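PDB 6TZ0: viral structural protein 4 from Bombyx mori cytoplasmic polyhedrosis virus, which binds GTP and probably serves as the nucleotide-binding partner of the viral RNA-dependent RNA polymerase during transcription of the double-stranded RNA genome. Local coordinates for residues M270-K275 against K320-S325; E451-L456 against R531-R536; N64-N69 against I172-A177. All coordinates share one frame; numbering follows the deposited sequence.

Interaction 1. Residues M270-K275 against K320-S325; sequences MVNLSK and KMMNPS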
ATOM      1  N   MET B 270      13.595 -30.927  30.804  1.00 30.17           N
ATOM      2  CA  MET B 270      12.210 -31.373  30.882  1.00 30.17           C
ATOM      3  C   MET B 270      11.932 -32.338  29.739  1.00 30.17           C
ATOM      4  O   MET B 270      12.255 -32.047  28.585  1.00 30.17           O
ATOM      5  CB  MET B 270      11.249 -30.188  30.817  1.00 30.17           C
ATOM      6  CG  MET B 270      11.352 -29.256  31.995  1.00 30.17           C
ATOM      7  SD  MET B 270      10.331 -27.786  31.823  1.00 30.17           S
ATOM      8  CE  MET B 270       8.716 -28.473  32.097  1.00 30.17           C
ATOM      9  N   VAL B 271      11.345 -33.490  30.061  1.00 27.93           N
ATOM     10  CA  VAL B 271      11.111 -34.568  29.106  1.00 27.93           C
ATOM     11  C   VAL B 271       9.638 -34.954  29.160  1.00 27.93           C
ATOM     12  O   VAL B 271       9.059 -35.064  30.244  1.00 27.93           O
ATOM     13  CB  VAL B 271      12.017 -35.788  29.403  1.00 27.93           C
ATOM     14  CG1 VAL B 271      11.746 -36.942  28.464  1.00 27.93           C
ATOM     15  CG2 VAL B 271      13.468 -35.419  29.299  1.00 27.93           C
ATOM     16  N   ASN B 272       9.032 -35.172  27.988  1.00 29.26           N
ATOM     17  CA  ASN B 272       7.633 -35.570  27.875  1.00 29.26           C
ATOM     18  C   ASN B 272       7.439 -37.074  27.890  1.00 29.26           C
ATOM     19  O   ASN B 272       6.520 -37.576  27.240  1.00 29.26           O
ATOM     20  CB  ASN B 272       7.009 -34.999  26.605  1.00 29.26           C
ATOM     21  CG  ASN B 272       6.803 -33.529  26.680  1.00 29.26           C
ATOM     22  OD1 ASN B 272       7.422 -32.767  25.956  1.00 29.26           O
ATOM     23  ND2 ASN B 272       5.910 -33.113  27.543  1.00 29.26           N
ATOM     24  N   LEU B 273       8.288 -37.810  28.586  1.00 31.61           N
ATOM     25  CA  LEU B 273       8.072 -39.226  28.798  1.00 31.61           C
ATOM     26  C   LEU B 273       8.028 -39.505  30.289  1.00 31.61           C
ATOM     27  O   LEU B 273       8.551 -38.739  31.098  1.00 31.61           O
ATOM     28  CB  LEU B 273       9.167 -40.070  28.148  1.00 31.61           C
ATOM     29  CG  LEU B 273       9.257 -40.044  26.627  1.00 31.61           C
ATOM     30  CD1 LEU B 273      10.426 -40.884  26.189  1.00 31.61           C
ATOM     31  CD2 LEU B 273       7.969 -40.534  26.000  1.00 31.61           C
ATOM     32  N   SER B 274       7.382 -40.607  30.643  1.00 37.52           N
ATOM     33  CA  SER B 274       7.357 -41.065  32.018  1.00 37.52           C
ATOM     34  C   SER B 274       8.703 -41.671  32.399  1.00 37.52           C
ATOM     35  O   SER B 274       9.541 -41.978  31.551  1.00 37.52           O
ATOM     36  CB  SER B 274       6.244 -42.087  32.218  1.00 37.52           C
ATOM     37  OG  SER B 274       6.284 -42.626  33.526  1.00 37.52           O
ATOM     38  N   LYS B 275       8.902 -41.849  33.703  1.00 37.70           N
ATOM     39  CA  LYS B 275      10.140 -42.434  34.197  1.00 37.70           C
ATOM     40  C   LYS B 275      10.207 -43.930  33.919  1.00 37.70           C
ATOM     41  O   LYS B 275      11.303 -44.492  33.853  1.00 37.70           O
ATOM     42  CB  LYS B 275      10.268 -42.133  35.691  1.00 37.70           C
ATOM     43  CG  LYS B 275      11.618 -42.401  36.313  1.00 37.70           C
ATOM     44  CD  LYS B 275      11.633 -41.945  37.763  1.00 37.70           C
ATOM     45  CE  LYS B 275      12.971 -42.237  38.411  1.00 37.70           C
ATOM     46  NZ  LYS B 275      12.993 -41.822  39.838  1.00 37.70           N
ATOM     47  N   LYS B 320       5.539 -32.117  35.418  1.00 29.32           N
ATOM     48  CA  LYS B 320       4.444 -31.886  34.485  1.00 29.32           C
ATOM     49  C   LYS B 320       4.941 -31.871  33.043  1.00 29.32           C
ATOM     50  O   LYS B 320       6.037 -31.385  32.756  1.00 29.32           O
ATOM     51  CB  LYS B 320       3.762 -30.565  34.821  1.00 29.32           C
ATOM     52  CG  LYS B 320       2.548 -30.276  34.001  1.00 29.32           C
ATOM     53  CD  LYS B 320       1.912 -28.980  34.362  1.00 29.32           C
ATOM     54  CE  LYS B 320       0.731 -28.754  33.466  1.00 29.32           C
ATOM     55  NZ  LYS B 320       1.164 -28.537  32.064  1.00 29.32           N
ATOM     56  N   MET B 321       4.141 -32.431  32.136  1.00 30.40           N
ATOM     57  CA  MET B 321       4.466 -32.389  30.718  1.00 30.40           C
ATOM     58  C   MET B 321       4.356 -30.987  30.143  1.00 30.40           C
ATOM     59  O   MET B 321       3.464 -30.216  30.495  1.00 30.40           O
ATOM     60  CB  MET B 321       3.560 -33.323  29.921  1.00 30.40           C
ATOM     61  CG  MET B 321       3.990 -34.760  29.938  1.00 30.40           C
ATOM     62  SD  MET B 321       3.006 -35.725  28.794  1.00 30.40           S
ATOM     63  CE  MET B 321       3.737 -37.341  29.009  1.00 30.40           C
ATOM     64  N   MET B 322       5.269 -30.678  29.229  1.00 29.05           N
ATOM     65  CA  MET B 322       5.250 -29.425  28.497  1.00 29.05           C
ATOM     66  C   MET B 322       4.099 -29.389  27.502  1.00 29.05           C
ATOM     67  O   MET B 322       3.696 -30.411  26.944  1.00 29.05           O
ATOM     68  CB  MET B 322       6.562 -29.240  27.744  1.00 29.05           C
ATOM     69  CG  MET B 322       7.766 -29.143  28.634  1.00 29.05           C
ATOM     70  SD  MET B 322       9.299 -28.902  27.738  1.00 29.05           S
ATOM     71  CE  MET B 322       9.587 -30.558  27.145  1.00 29.05           C
ATOM     72  N   ASN B 323       3.583 -28.205  27.279  1.00 29.37           N
ATOM     73  CA  ASN B 323       2.588 -28.010  26.252  1.00 29.37           C
ATOM     74  C   ASN B 323       3.223 -27.324  25.054  1.00 29.37           C
ATOM     75  O   ASN B 323       4.057 -26.432  25.231  1.00 29.37           O
ATOM     76  CB  ASN B 323       1.422 -27.161  26.763  1.00 29.37           C
ATOM     77  CG  ASN B 323       0.737 -27.782  27.952  1.00 29.37           C
ATOM     78  OD1 ASN B 323       0.751 -27.226  29.045  1.00 29.37           O
ATOM     79  ND2 ASN B 323       0.143 -28.950  27.751  1.00 29.37           N
ATOM     80  N   PRO B 324       2.880 -27.732  23.836  1.00 28.07           N
ATOM     81  CA  PRO B 324       3.486 -27.107  22.657  1.00 28.07           C
ATOM     82  C   PRO B 324       2.998 -25.685  22.432  1.00 28.07           C
ATOM     83  O   PRO B 324       1.898 -25.305  22.833  1.00 28.07           O
ATOM     84  CB  PRO B 324       3.060 -28.031  21.514  1.00 28.07           C
ATOM     85  CG  PRO B 324       1.860 -28.728  22.017  1.00 28.07           C
ATOM     86  CD  PRO B 324       2.058 -28.897  23.479  1.00 28.07           C
ATOM     87  N   SER B 325       3.849 -24.895  21.784  1.00 28.30           N
ATOM     88  CA  SER B 325       3.552 -23.500  21.502  1.00 28.30           C
ATOM     89  C   SER B 325       2.461 -23.375  20.445  1.00 28.30           C
ATOM     90  O   SER B 325       2.256 -24.259  19.615  1.00 28.30           O
ATOM     91  CB  SER B 325       4.811 -22.777  21.031  1.00 28.30           C
ATOM     92  OG  SER B 325       4.529 -21.440  20.670  1.00 28.30           O
TER
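Met322 sets its CG opposite its carbonyl carbon (chi1 -63°), as Met270 does facing it, and the two chains then bend at chi3 in opposite senses, -77° in Met322 and 74° in Met270. Each methionine thereby lies against the stem of the other. The methyl CE of Met270 rests 3.7 Å from Met322 CG, while Met322 SD comes to 3.9 Å from Met270 CB, and the two side chains cross obliquely. The bend also turns the Met322 methyl toward the backbone of the first segment, where Met322 CE lies 3.4 Å from Met270 O.

Asn272 continues the contact from the first segment. Its side chain runs across that of Met322 at roughly a right angle and brings the amide to the peptide joining Met321 and Met322, with Asn272 CG 4.1 Å from Met322 N. Met321 takes a different course: straight beyond CG, it reaches along the first segment until Met321 CE is 3.3 Å from Asn272 O. On the far side of 320-325, Lys320 turns away and folds back on its own segment, where Lys320 NZ makes a weak hydrogen bond, 3.3 Å long, to Met321 O. Phe548 of helix 547-556 packs on both Asn272 and Met322.

Strands 266-271 and 313-319 flank strand 255-261 in an antiparallel sheet and therefore run the same way, so both segments leave the sheet at one end. The contact joins these exits without a strand pairing between them. Beyond it, 320-325 leads to helix 326-340, with Ser325 at its N-cap, placing this methionine-rich contact at the passage from the antiparallel sheet into the P-loop-type domain with its parallel sheet.

Interaction 2. Residues E451-L456 against R531-R536; sequences EMNEVL and RDTYYR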
ATOM      1  N   GLU B 451      35.611 -13.605   4.985  1.00 37.60           N
ATOM      2  CA  GLU B 451      36.110 -14.311   3.810  1.00 37.60           C
ATOM      3  C   GLU B 451      35.268 -15.545   3.503  1.00 37.60           C
ATOM      4  O   GLU B 451      35.032 -15.872   2.329  1.00 37.60           O
ATOM      5  CB  GLU B 451      37.571 -14.680   4.039  1.00 37.60           C
ATOM      6  CG  GLU B 451      38.483 -13.469   4.082  1.00 37.60           C
ATOM      7  CD  GLU B 451      39.891 -13.803   4.523  1.00 37.60           C
ATOM      8  OE1 GLU B 451      40.115 -14.930   5.001  1.00 37.60           O
ATOM      9  OE2 GLU B 451      40.780 -12.937   4.389  1.00 37.60           O
ATOM     10  N   MET B 452      34.783 -16.219   4.544  1.00 35.71           N
ATOM     11  CA  MET B 452      33.846 -17.316   4.330  1.00 35.71           C
ATOM     12  C   MET B 452      32.515 -16.825   3.760  1.00 35.71           C
ATOM     13  O   MET B 452      31.903 -17.517   2.944  1.00 35.71           O
ATOM     14  CB  MET B 452      33.627 -18.075   5.633  1.00 35.71           C
ATOM     15  CG  MET B 452      32.888 -19.376   5.458  1.00 35.71           C
ATOM     16  SD  MET B 452      33.855 -20.568   4.521  1.00 35.71           S
ATOM     17  CE  MET B 452      32.562 -21.595   3.835  1.00 35.71           C
ATOM     18  N   ASN B 453      32.062 -15.630   4.144  1.00 34.14           N
ATOM     19  CA  ASN B 453      30.865 -15.072   3.517  1.00 34.14           C
ATOM     20  C   ASN B 453      31.118 -14.693   2.065  1.00 34.14           C
ATOM     21  O   ASN B 453      30.204 -14.778   1.238  1.00 34.14           O
ATOM     22  CB  ASN B 453      30.359 -13.855   4.288  1.00 34.14           C
ATOM     23  CG  ASN B 453      29.759 -14.220   5.616  1.00 34.14           C
ATOM     24  OD1 ASN B 453      29.170 -15.280   5.763  1.00 34.14           O
ATOM     25  ND2 ASN B 453      29.860 -13.322   6.578  1.00 34.14           N
ATOM     26  N   GLU B 454      32.348 -14.289   1.740  1.00 37.10           N
ATOM     27  CA  GLU B 454      32.711 -14.048   0.345  1.00 37.10           C
ATOM     28  C   GLU B 454      32.709 -15.329  -0.478  1.00 37.10           C
ATOM     29  O   GLU B 454      32.408 -15.291  -1.675  1.00 37.10           O
ATOM     30  CB  GLU B 454      34.085 -13.392   0.254  1.00 37.10           C
ATOM     31  CG  GLU B 454      34.141 -11.979   0.774  1.00 37.10           C
ATOM     32  CD  GLU B 454      35.536 -11.403   0.710  1.00 37.10           C
ATOM     33  OE1 GLU B 454      36.470 -12.154   0.367  1.00 37.10           O
ATOM     34  OE2 GLU B 454      35.702 -10.202   1.008  1.00 37.10           O
ATOM     35  N   VAL B 455      33.059 -16.465   0.122  1.00 35.55           N
ATOM     36  CA  VAL B 455      32.976 -17.690  -0.673  1.00 35.55           C
ATOM     37  C   VAL B 455      31.555 -18.258  -0.657  1.00 35.55           C
ATOM     38  O   VAL B 455      31.199 -19.051  -1.536  1.00 35.55           O
ATOM     39  CB  VAL B 455      34.027 -18.725  -0.223  1.00 35.55           C
ATOM     40  CG1 VAL B 455      33.614 -19.449   1.007  1.00 35.55           C
ATOM     41  CG2 VAL B 455      34.352 -19.701  -1.333  1.00 35.55           C
ATOM     42  N   LEU B 456      30.712 -17.838   0.289  1.00 33.97           N
ATOM     43  CA  LEU B 456      29.310 -18.250   0.264  1.00 33.97           C
ATOM     44  C   LEU B 456      28.483 -17.452  -0.737  1.00 33.97           C
ATOM     45  O   LEU B 456      27.563 -18.001  -1.346  1.00 33.97           O
ATOM     46  CB  LEU B 456      28.681 -18.118   1.653  1.00 33.97           C
ATOM     47  CG  LEU B 456      29.038 -19.115   2.750  1.00 33.97           C
ATOM     48  CD1 LEU B 456      28.482 -18.652   4.062  1.00 33.97           C
ATOM     49  CD2 LEU B 456      28.478 -20.460   2.426  1.00 33.97           C
ATOM     50  N   ARG B 531      30.168 -23.978  11.975  1.00 30.01           N
ATOM     51  CA  ARG B 531      29.124 -23.730  12.964  1.00 30.01           C
ATOM     52  C   ARG B 531      29.071 -22.258  13.343  1.00 30.01           C
ATOM     53  O   ARG B 531      27.988 -21.666  13.405  1.00 30.01           O
ATOM     54  CB  ARG B 531      29.345 -24.605  14.206  1.00 30.01           C
ATOM     55  CG  ARG B 531      28.247 -24.493  15.279  1.00 30.01           C
ATOM     56  CD  ARG B 531      28.599 -23.526  16.409  1.00 30.01           C
ATOM     57  NE  ARG B 531      27.461 -23.241  17.269  1.00 30.01           N
ATOM     58  CZ  ARG B 531      27.377 -22.169  18.047  1.00 30.01           C
ATOM     59  NH1 ARG B 531      28.355 -21.278  18.051  1.00 30.01           N
ATOM     60  NH2 ARG B 531      26.305 -21.973  18.798  1.00 30.01           N
ATOM     61  N   ASP B 532      30.230 -21.652  13.606  1.00 30.87           N
ATOM     62  CA  ASP B 532      30.228 -20.259  14.044  1.00 30.87           C
ATOM     63  C   ASP B 532      29.871 -19.304  12.907  1.00 30.87           C
ATOM     64  O   ASP B 532      29.175 -18.306  13.130  1.00 30.87           O
ATOM     65  CB  ASP B 532      31.574 -19.906  14.656  1.00 30.87           C
ATOM     66  CG  ASP B 532      31.756 -20.488  16.034  1.00 30.87           C
ATOM     67  OD1 ASP B 532      30.753 -20.652  16.751  1.00 30.87           O
ATOM     68  OD2 ASP B 532      32.908 -20.774  16.403  1.00 30.87           O
ATOM     69  N   THR B 533      30.296 -19.619  11.678  1.00 28.68           N
ATOM     70  CA  THR B 533      29.908 -18.819  10.515  1.00 28.68           C
ATOM     71  C   THR B 533      28.401 -18.877  10.274  1.00 28.68           C
ATOM     72  O   THR B 533      27.743 -17.842  10.073  1.00 28.68           O
ATOM     73  CB  THR B 533      30.658 -19.314   9.282  1.00 28.68           C
ATOM     74  OG1 THR B 533      32.063 -19.253   9.521  1.00 28.68           O
ATOM     75  CG2 THR B 533      30.326 -18.467   8.068  1.00 28.68           C
ATOM     76  N   TYR B 534      27.832 -20.085  10.308  1.00 27.00           N
ATOM     77  CA  TYR B 534      26.403 -20.241  10.078  1.00 27.00           C
ATOM     78  C   TYR B 534      25.586 -19.641  11.208  1.00 27.00           C
ATOM     79  O   TYR B 534      24.501 -19.113  10.957  1.00 27.00           O
ATOM     80  CB  TYR B 534      26.059 -21.717   9.910  1.00 27.00           C
ATOM     81  CG  TYR B 534      26.612 -22.356   8.664  1.00 27.00           C
ATOM     82  CD1 TYR B 534      26.955 -21.597   7.557  1.00 27.00           C
ATOM     83  CD2 TYR B 534      26.824 -23.724   8.612  1.00 27.00           C
ATOM     84  CE1 TYR B 534      27.469 -22.188   6.429  1.00 27.00           C
ATOM     85  CE2 TYR B 534      27.341 -24.320   7.495  1.00 27.00           C
ATOM     86  CZ  TYR B 534      27.662 -23.550   6.406  1.00 27.00           C
ATOM     87  OH  TYR B 534      28.175 -24.149   5.286  1.00 27.00           O
ATOM     88  N   TYR B 535      26.094 -19.700  12.445  1.00 26.44           N
ATOM     89  CA  TYR B 535      25.451 -19.007  13.556  1.00 26.44           C
ATOM     90  C   TYR B 535      25.451 -17.503  13.340  1.00 26.44           C
ATOM     91  O   TYR B 535      24.453 -16.830  13.618  1.00 26.44           O
ATOM     92  CB  TYR B 535      26.155 -19.349  14.869  1.00 26.44           C
ATOM     93  CG  TYR B 535      25.630 -18.557  16.039  1.00 26.44           C
ATOM     94  CD1 TYR B 535      24.397 -18.848  16.595  1.00 26.44           C
ATOM     95  CD2 TYR B 535      26.364 -17.509  16.581  1.00 26.44           C
ATOM     96  CE1 TYR B 535      23.909 -18.123  17.653  1.00 26.44           C
ATOM     97  CE2 TYR B 535      25.880 -16.777  17.633  1.00 26.44           C
ATOM     98  CZ  TYR B 535      24.652 -17.087  18.166  1.00 26.44           C
ATOM     99  OH  TYR B 535      24.164 -16.362  19.226  1.00 26.44           O
ATOM    100  N   ARG B 536      26.558 -16.962  12.830  1.00 27.22           N
ATOM    101  CA  ARG B 536      26.624 -15.542  12.513  1.00 27.22           C
ATOM    102  C   ARG B 536      25.692 -15.169  11.363  1.00 27.22           C
ATOM    103  O   ARG B 536      25.313 -14.004  11.234  1.00 27.22           O
ATOM    104  CB  ARG B 536      28.085 -15.169  12.219  1.00 27.22           C
ATOM    105  CG  ARG B 536      28.401 -13.696  11.976  1.00 27.22           C
ATOM    106  CD  ARG B 536      29.899 -13.465  11.965  1.00 27.22           C
ATOM    107  NE  ARG B 536      30.262 -12.085  11.670  1.00 27.22           N
ATOM    108  CZ  ARG B 536      30.607 -11.650  10.467  1.00 27.22           C
ATOM    109  NH1 ARG B 536      30.653 -12.491   9.451  1.00 27.22           N
ATOM    110  NH2 ARG B 536      30.917 -10.379  10.281  1.00 27.22           N
TER
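In the nucleotide-binding part of the chain, helix 524-537 is crossed by helix 442-457 through Thr533, which faces Met452, Asn453 and Leu456. The axes of the two short segments approach to 10.9 Å with their directions 75° apart, which confines the contact to a few side chains.

Thr533 lies at the centre. Its hydroxyl sits beside the backbone N (chi1 -57°) and bonds to Phe529 O one turn back in its own helix, leaving the methyl to face helix 442-457. Thr533 CG2 is 3.8 Å from Met452 CG and 4.1 Å from Asn453 OD1. Leu456 CD1 lies 4.4 Å from the same Thr533 CG2 and approaches Tyr534 at the ring edge, near the ring plane, 4.4 Å from Tyr534 CE1.

Helix 524-537 precedes strand 543-545 of a parallel sheet ordered 2-3-1-4-5, as in the nucleotide kinase group of P-loop proteins. Tyr534 carries the contact toward the GTP site: its ring stacks with His490, and its side chain comes to about 4 Å, nearest atoms, from that of Lys355, which binds GTP in another structure of the protein; none is bound to this chain here.

At the other edge, Asn453 ND2 comes to the rim of the Arg536 guanidinium, near its plane, and the amide and guanidinium planes are 15° apart. Asn453 ND2 and Arg536 NH1 are both donors, so their 3.1 Å approach is not a hydrogen bond. Arg536 is instead engaged by a salt bridge from NH2 to Asp450 OD1. Thr367 of the RNA-dependent RNA polymerase chain packs on both Asn453 and Arg536, and Leu365 of that chain on Leu456.

Interaction 3. Residues N64-N69 against I172-A177; sequences NGTLIN and INQLIA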
ATOM      1  N   ASN B  64     -22.963 -10.202  20.776  1.00 42.86           N
ATOM      2  CA  ASN B  64     -21.844 -10.509  19.879  1.00 42.86           C
ATOM      3  C   ASN B  64     -20.620 -11.068  20.621  1.00 42.86           C
ATOM      4  O   ASN B  64     -19.484 -10.925  20.172  1.00 42.86           O
ATOM      5  CB  ASN B  64     -21.470  -9.267  19.058  1.00 42.86           C
ATOM      6  CG  ASN B  64     -20.757  -9.601  17.766  1.00 42.86           C
ATOM      7  OD1 ASN B  64     -20.584 -10.767  17.424  1.00 42.86           O
ATOM      8  ND2 ASN B  64     -20.317  -8.576  17.054  1.00 42.86           N
ATOM      9  N   GLY B  65     -20.829 -11.704  21.770  1.00 37.67           N
ATOM     10  CA  GLY B  65     -19.714 -12.187  22.559  1.00 37.67           C
ATOM     11  C   GLY B  65     -18.934 -11.130  23.307  1.00 37.67           C
ATOM     12  O   GLY B  65     -17.829 -11.415  23.773  1.00 37.67           O
ATOM     13  N   THR B  66     -19.470  -9.919  23.446  1.00 37.85           N
ATOM     14  CA  THR B  66     -18.776  -8.820  24.103  1.00 37.85           C
ATOM     15  C   THR B  66     -19.584  -8.306  25.285  1.00 37.85           C
ATOM     16  O   THR B  66     -20.766  -8.611  25.442  1.00 37.85           O
ATOM     17  CB  THR B  66     -18.509  -7.657  23.137  1.00 37.85           C
ATOM     18  OG1 THR B  66     -19.753  -7.152  22.642  1.00 37.85           O
ATOM     19  CG2 THR B  66     -17.646  -8.094  21.979  1.00 37.85           C
ATOM     20  N   LEU B  67     -18.927  -7.499  26.112  1.00 36.64           N
ATOM     21  CA  LEU B  67     -19.565  -6.815  27.226  1.00 36.64           C
ATOM     22  C   LEU B  67     -19.691  -5.331  26.909  1.00 36.64           C
ATOM     23  O   LEU B  67     -18.794  -4.739  26.304  1.00 36.64           O
ATOM     24  CB  LEU B  67     -18.775  -7.023  28.517  1.00 36.64           C
ATOM     25  CG  LEU B  67     -18.757  -8.470  28.999  1.00 36.64           C
ATOM     26  CD1 LEU B  67     -17.799  -8.637  30.153  1.00 36.64           C
ATOM     27  CD2 LEU B  67     -20.146  -8.921  29.388  1.00 36.64           C
ATOM     28  N   ILE B  68     -20.806  -4.733  27.327  1.00 41.04           N
ATOM     29  CA  ILE B  68     -21.195  -3.424  26.809  1.00 41.04           C
ATOM     30  C   ILE B  68     -20.446  -2.289  27.509  1.00 41.04           C
ATOM     31  O   ILE B  68     -20.276  -1.204  26.941  1.00 41.04           O
ATOM     32  CB  ILE B  68     -22.727  -3.295  26.907  1.00 41.04           C
ATOM     33  CG1 ILE B  68     -23.371  -4.442  26.142  1.00 41.04           C
ATOM     34  CG2 ILE B  68     -23.259  -2.010  26.283  1.00 41.04           C
ATOM     35  CD1 ILE B  68     -23.016  -4.444  24.671  1.00 41.04           C
ATOM     36  N   ASN B  69     -19.924  -2.506  28.711  1.00 37.23           N
ATOM     37  CA  ASN B  69     -19.063  -1.507  29.344  1.00 37.23           C
ATOM     38  C   ASN B  69     -18.082  -2.243  30.233  1.00 37.23           C
ATOM     39  O   ASN B  69     -18.315  -2.404  31.436  1.00 37.23           O
ATOM     40  CB  ASN B  69     -19.874  -0.482  30.135  1.00 37.23           C
ATOM     41  CG  ASN B  69     -19.075   0.756  30.485  1.00 37.23           C
ATOM     42  OD1 ASN B  69     -17.884   0.844  30.206  1.00 37.23           O
ATOM     43  ND2 ASN B  69     -19.740   1.735  31.078  1.00 37.23           N
ATOM     44  N   ILE B 172     -13.523 -12.579  30.128  1.00 26.62           N
ATOM     45  CA  ILE B 172     -12.466 -12.331  31.104  1.00 26.62           C
ATOM     46  C   ILE B 172     -11.308 -11.574  30.459  1.00 26.62           C
ATOM     47  O   ILE B 172     -10.741 -10.656  31.064  1.00 26.62           O
ATOM     48  CB  ILE B 172     -12.019 -13.655  31.748  1.00 26.62           C
ATOM     49  CG1 ILE B 172     -13.194 -14.307  32.466  1.00 26.62           C
ATOM     50  CG2 ILE B 172     -10.899 -13.438  32.745  1.00 26.62           C
ATOM     51  CD1 ILE B 172     -13.762 -13.466  33.582  1.00 26.62           C
ATOM     52  N   ASN B 173     -10.976 -11.911  29.208  1.00 26.66           N
ATOM     53  CA  ASN B 173      -9.978 -11.152  28.458  1.00 26.66           C
ATOM     54  C   ASN B 173     -10.418  -9.718  28.216  1.00 26.66           C
ATOM     55  O   ASN B 173      -9.577  -8.816  28.166  1.00 26.66           O
ATOM     56  CB  ASN B 173      -9.697 -11.816  27.114  1.00 26.66           C
ATOM     57  CG  ASN B 173      -8.900 -13.081  27.244  1.00 26.66           C
ATOM     58  OD1 ASN B 173      -7.965 -13.160  28.034  1.00 26.66           O
ATOM     59  ND2 ASN B 173      -9.254 -14.082  26.456  1.00 26.66           N
ATOM     60  N   GLN B 174     -11.720  -9.493  28.045  1.00 28.99           N
ATOM     61  CA  GLN B 174     -12.234  -8.132  27.944  1.00 28.99           C
ATOM     62  C   GLN B 174     -12.097  -7.388  29.265  1.00 28.99           C
ATOM     63  O   GLN B 174     -11.905  -6.168  29.271  1.00 28.99           O
ATOM     64  CB  GLN B 174     -13.691  -8.169  27.495  1.00 28.99           C
ATOM     65  CG  GLN B 174     -13.867  -8.766  26.120  1.00 28.99           C
ATOM     66  CD  GLN B 174     -15.305  -9.030  25.765  1.00 28.99           C
ATOM     67  OE1 GLN B 174     -16.216  -8.683  26.507  1.00 28.99           O
ATOM     68  NE2 GLN B 174     -15.513  -9.714  24.656  1.00 28.99           N
ATOM     69  N   LEU B 175     -12.186  -8.102  30.387  1.00 26.94           N
ATOM     70  CA  LEU B 175     -12.030  -7.462  31.690  1.00 26.94           C
ATOM     71  C   LEU B 175     -10.579  -7.200  32.077  1.00 26.94           C
ATOM     72  O   LEU B 175     -10.345  -6.349  32.940  1.00 26.94           O
ATOM     73  CB  LEU B 175     -12.671  -8.308  32.783  1.00 26.94           C
ATOM     74  CG  LEU B 175     -14.179  -8.470  32.702  1.00 26.94           C
ATOM     75  CD1 LEU B 175     -14.617  -9.421  33.778  1.00 26.94           C
ATOM     76  CD2 LEU B 175     -14.846  -7.133  32.845  1.00 26.94           C
ATOM     77  N   ILE B 176      -9.621  -7.935  31.501  1.00 26.69           N
ATOM     78  CA  ILE B 176      -8.206  -7.774  31.868  1.00 26.69           C
ATOM     79  C   ILE B 176      -7.698  -6.372  31.550  1.00 26.69           C
ATOM     80  O   ILE B 176      -6.919  -5.795  32.319  1.00 26.69           O
ATOM     81  CB  ILE B 176      -7.344  -8.861  31.179  1.00 26.69           C
ATOM     82  CG1 ILE B 176      -7.638 -10.241  31.747  1.00 26.69           C
ATOM     83  CG2 ILE B 176      -5.856  -8.627  31.347  1.00 26.69           C
ATOM     84  CD1 ILE B 176      -7.054 -11.358  30.918  1.00 26.69           C
ATOM     85  N   ALA B 177      -8.183  -5.770  30.465  1.00 26.45           N
ATOM     86  CA  ALA B 177      -7.692  -4.471  30.015  1.00 26.45           C
ATOM     87  C   ALA B 177      -8.060  -3.316  30.937  1.00 26.45           C
ATOM     88  O   ALA B 177      -7.491  -2.232  30.792  1.00 26.45           O
ATOM     89  CB  ALA B 177      -8.220  -4.179  28.616  1.00 26.45           C
TER
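A buried, two-point polar clasp joins the loop 64-69 to helix 170-176, with the side-chain amide of Gln174 gripping the backbone on both sides of Thr66. Gln174 runs straight beyond CG (chi2 170°) from the helix to the loop. Gln174 NE2 donates to Gly65 O at 3.0 Å with an N-H...O angle of 150°, in the plane of that carbonyl and on a lone pair. The second bond, from Leu67 N to Gln174 OE1, is also 3.0 Å long but weak, bent to 129°. Using the carbonyl before a residue and the N-H after it is how a strand binds a parallel neighbour, and the extended Thr66 lends itself to this mode.

Thr66 CA lies 3.4 Å from Gln174 NE2, while its hydroxyl bonds to His63 O and Ser936 of the polymerase chain packs on its side chain. Both ends of the Gln174 amide are thus tied, which fixes its rotation. Next to these bonds, Leu67 CD1 meets Leu175 CD2 at 4.3 Å. This leucine pair rests on Leu56 of helix 41-60 and Tyr73 of helix 70-79, so the loop between those helices is held against helix 170-176.

From the N terminus, interaction 3 comes first: 64-69 meets 172-177 across 102 residues, a span that includes the unmodelled 88-130, and brings helix 170-176 against the loop that joins helices 41-60 and 70-79. Interaction 1 then closes a 44-residue excursion from 270-275 to 320-325 at one end of the antiparallel sheet. Interaction 2 follows, with 74 residues between 451-456 and 531-536, and ties a helix inserted before strand 484-489 to the helix leading into strand 543-545. The three loops run in series, none nested or crossing. The centre of interaction 1 lies about 33 Å from that of interaction 3 and about 36 Å from that of interaction 2, and no two contacts touch.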